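Local atomic coordinates of non-toxic crystal protein (Bacillus thuringiensis, PDB entry 2D42), a protein that has no known toxic activity but closely resembles beta-pore-forming toxins of the aerolysin and epsilon-toxin type in its elongated, strand-rich structure. Residues D46-D51 / N106-Q111. Sequence-based numbering, arbitrary orientation.
Sequences DPIVTD and NLFFEQ
V49 O is gripped by two groups: a water donates to it over 2.9 Å, and E110 N reaches it in a weak, bent bond. The same water donates to D51 O and accepts from Q111 N, joining the two segments where the strand pairing gives out. Before that point the pairing is parallel: F108 bonds to the residues flanking its partner I48, its N giving a nearly straight bond to P47 O (2.9 Å) and its O accepting from V49 N (2.7 Å). P47 suits the lead-in to the strand, needing to give only its carbonyl; I48 N, which makes no bond to 106-111, is taken by the D46 carboxylate, well placed two residues back for an Asx turn through OD1. Past the strand a side chain takes over: glutamine is long enough for Q111 NE2 to donate to T50 O at 2.8 Å, the acceptor almost in the amide plane. There too the extended E110 side chain lays its carboxylate oxygens against the methyls I48 CG2 and T50 CG2. On one face of the sheet, I48 CD1 lies against F108 CB. On the other, branched V49 lies beside F109; its CG2, next to the backbone N because CG1 is anti to it (chi1 179°), sits over the ring face, 4.2 Å from the centroid in a CH-pi contact. Strand 48-49 thus forms one margin of a three-stranded mixed sheet, with 101-109 in the middle and 114-122 beyond it; V49 and L107 pack on F163 of strand 150-185, whose K165 NZ bonds to D46 O and I48 O, while F109 rests on I232 and L234 of strand 219-244.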
loop_
_atom_site.group_PDB
_atom_site.type_symbol
_atom_site.label_atom_id
_atom_site.label_comp_id
_atom_site.label_asym_id
_atom_site.label_seq_id
_atom_site.Cartn_x
_atom_site.Cartn_y
_atom_site.Cartn_z
ATOM N N ASP A 46 -4.712 -3.854 -12.634
ATOM C CA ASP A 46 -4.478 -3.092 -13.868
ATOM C C ASP A 46 -3.312 -2.141 -13.627
ATOM O O ASP A 46 -3.503 -0.990 -13.248
ATOM C CB ASP A 46 -5.728 -2.301 -14.275
ATOM C CG ASP A 46 -5.542 -1.545 -15.588
ATOM O OD1 ASP A 46 -4.467 -1.679 -16.207
ATOM O OD2 ASP A 46 -6.468 -0.814 -15.998
ATOM N N PRO A 47 -2.076 -2.624 -13.838
ATOM C CA PRO A 47 -0.855 -1.839 -13.640
ATOM C C PRO A 47 -0.503 -0.859 -14.755
ATOM O O PRO A 47 0.533 -0.206 -14.697
ATOM C CB PRO A 47 0.210 -2.918 -13.470
ATOM C CG PRO A 47 -0.254 -3.949 -14.432
ATOM C CD PRO A 47 -1.744 -4.024 -14.151
ATOM N N ILE A 48 -1.358 -0.761 -15.764
ATOM C CA ILE A 48 -1.103 0.147 -16.871
ATOM C C ILE A 48 -1.732 1.501 -16.550
ATOM O O ILE A 48 -2.947 1.650 -16.598
ATOM C CB ILE A 48 -1.707 -0.403 -18.184
ATOM C CG1 ILE A 48 -1.211 -1.836 -18.430
ATOM C CG2 ILE A 48 -1.350 0.510 -19.348
ATOM C CD1 ILE A 48 0.294 -2.016 -18.280
ATOM N N VAL A 49 -0.904 2.479 -16.201
ATOM C CA VAL A 49 -1.402 3.814 -15.873
ATOM C C VAL A 49 -1.549 4.655 -17.144
ATOM O O VAL A 49 -0.608 4.771 -17.930
ATOM C CB VAL A 49 -0.436 4.550 -14.915
ATOM C CG1 VAL A 49 -0.977 5.943 -14.605
ATOM C CG2 VAL A 49 -0.253 3.742 -13.637
ATOM N N THR A 50 -2.722 5.249 -17.341
ATOM C CA THR A 50 -2.945 6.065 -18.529
ATOM C C THR A 50 -2.939 7.561 -18.243
ATOM O O THR A 50 -3.041 8.367 -19.166
ATOM C CB THR A 50 -4.279 5.693 -19.224
ATOM O OG1 THR A 50 -5.368 5.852 -18.303
ATOM C CG2 THR A 50 -4.237 4.257 -19.716
ATOM N N ASP A 51 -2.801 7.927 -16.970
ATOM C CA ASP A 51 -2.789 9.331 -16.558
ATOM C C ASP A 51 -1.641 10.106 -17.194
ATOM O O ASP A 51 -0.582 9.550 -17.468
ATOM C CB ASP A 51 -2.645 9.471 -15.032
ATOM C CG ASP A 51 -3.759 8.799 -14.263
ATOM O OD1 ASP A 51 -4.190 9.375 -13.242
ATOM O OD2 ASP A 51 -4.193 7.696 -14.657
ATOM N N ASN A 106 4.901 -2.489 -9.700
ATOM C CA ASN A 106 5.651 -2.021 -10.854
ATOM C C ASN A 106 4.644 -1.514 -11.874
ATOM O O ASN A 106 4.140 -2.272 -12.698
ATOM C CB ASN A 106 6.479 -3.164 -11.451
ATOM C CG ASN A 106 7.618 -3.584 -10.544
ATOM O OD1 ASN A 106 8.463 -2.770 -10.182
ATOM N ND2 ASN A 106 7.643 -4.862 -10.167
ATOM N N LEU A 107 4.331 -0.233 -11.798
ATOM C CA LEU A 107 3.367 0.348 -12.714
ATOM C C LEU A 107 4.014 0.773 -14.028
ATOM O O LEU A 107 5.201 1.070 -14.078
ATOM C CB LEU A 107 2.689 1.547 -12.050
ATOM C CG LEU A 107 1.926 1.267 -10.748
ATOM C CD1 LEU A 107 1.332 2.566 -10.215
ATOM C CD2 LEU A 107 0.827 0.247 -11.001
ATOM N N PHE A 108 3.226 0.787 -15.094
ATOM C CA PHE A 108 3.727 1.208 -16.394
ATOM C C PHE A 108 2.969 2.473 -16.775
ATOM O O PHE A 108 1.745 2.482 -16.831
ATOM C CB PHE A 108 3.499 0.135 -17.456
ATOM C CG PHE A 108 4.057 0.499 -18.807
ATOM C CD1 PHE A 108 5.428 0.654 -18.987
ATOM C CD2 PHE A 108 3.207 0.708 -19.896
ATOM C CE1 PHE A 108 5.952 1.011 -20.231
ATOM C CE2 PHE A 108 3.717 1.064 -21.148
ATOM C CZ PHE A 108 5.094 1.217 -21.316
ATOM N N PHE A 109 3.707 3.536 -17.040
ATOM C CA PHE A 109 3.081 4.796 -17.379
ATOM C C PHE A 109 3.048 4.930 -18.893
ATOM O O PHE A 109 3.957 5.463 -19.532
ATOM C CB PHE A 109 3.845 5.911 -16.659
ATOM C CG PHE A 109 3.701 5.843 -15.155
ATOM C CD1 PHE A 109 2.760 6.629 -14.493
ATOM C CD2 PHE A 109 4.450 4.923 -14.410
ATOM C CE1 PHE A 109 2.557 6.507 -13.119
ATOM C CE2 PHE A 109 4.254 4.788 -13.028
ATOM C CZ PHE A 109 3.307 5.580 -12.381
ATOM N N GLU A 110 1.966 4.400 -19.443
ATOM C CA GLU A 110 1.721 4.354 -20.874
ATOM C C GLU A 110 1.964 5.637 -21.661
ATOM O O GLU A 110 2.452 5.574 -22.790
ATOM C CB GLU A 110 0.300 3.864 -21.106
ATOM C CG GLU A 110 -0.065 3.580 -22.542
ATOM C CD GLU A 110 -1.377 2.832 -22.627
ATOM O OE1 GLU A 110 -1.348 1.587 -22.745
ATOM O OE2 GLU A 110 -2.437 3.486 -22.550
ATOM N N GLN A 111 1.641 6.788 -21.081
ATOM C CA GLN A 111 1.831 8.051 -21.787
ATOM C C GLN A 111 3.281 8.431 -22.038
ATOM O O GLN A 111 3.558 9.271 -22.890
ATOM C CB GLN A 111 1.118 9.196 -21.061
ATOM C CG GLN A 111 -0.372 9.248 -21.363
ATOM C CD GLN A 111 -0.959 10.633 -21.181
ATOM O OE1 GLN A 111 -0.429 11.619 -21.702
ATOM N NE2 GLN A 111 -2.064 10.717 -20.448
HETATM O O HOH W 1 0.683 7.384 -18.319
#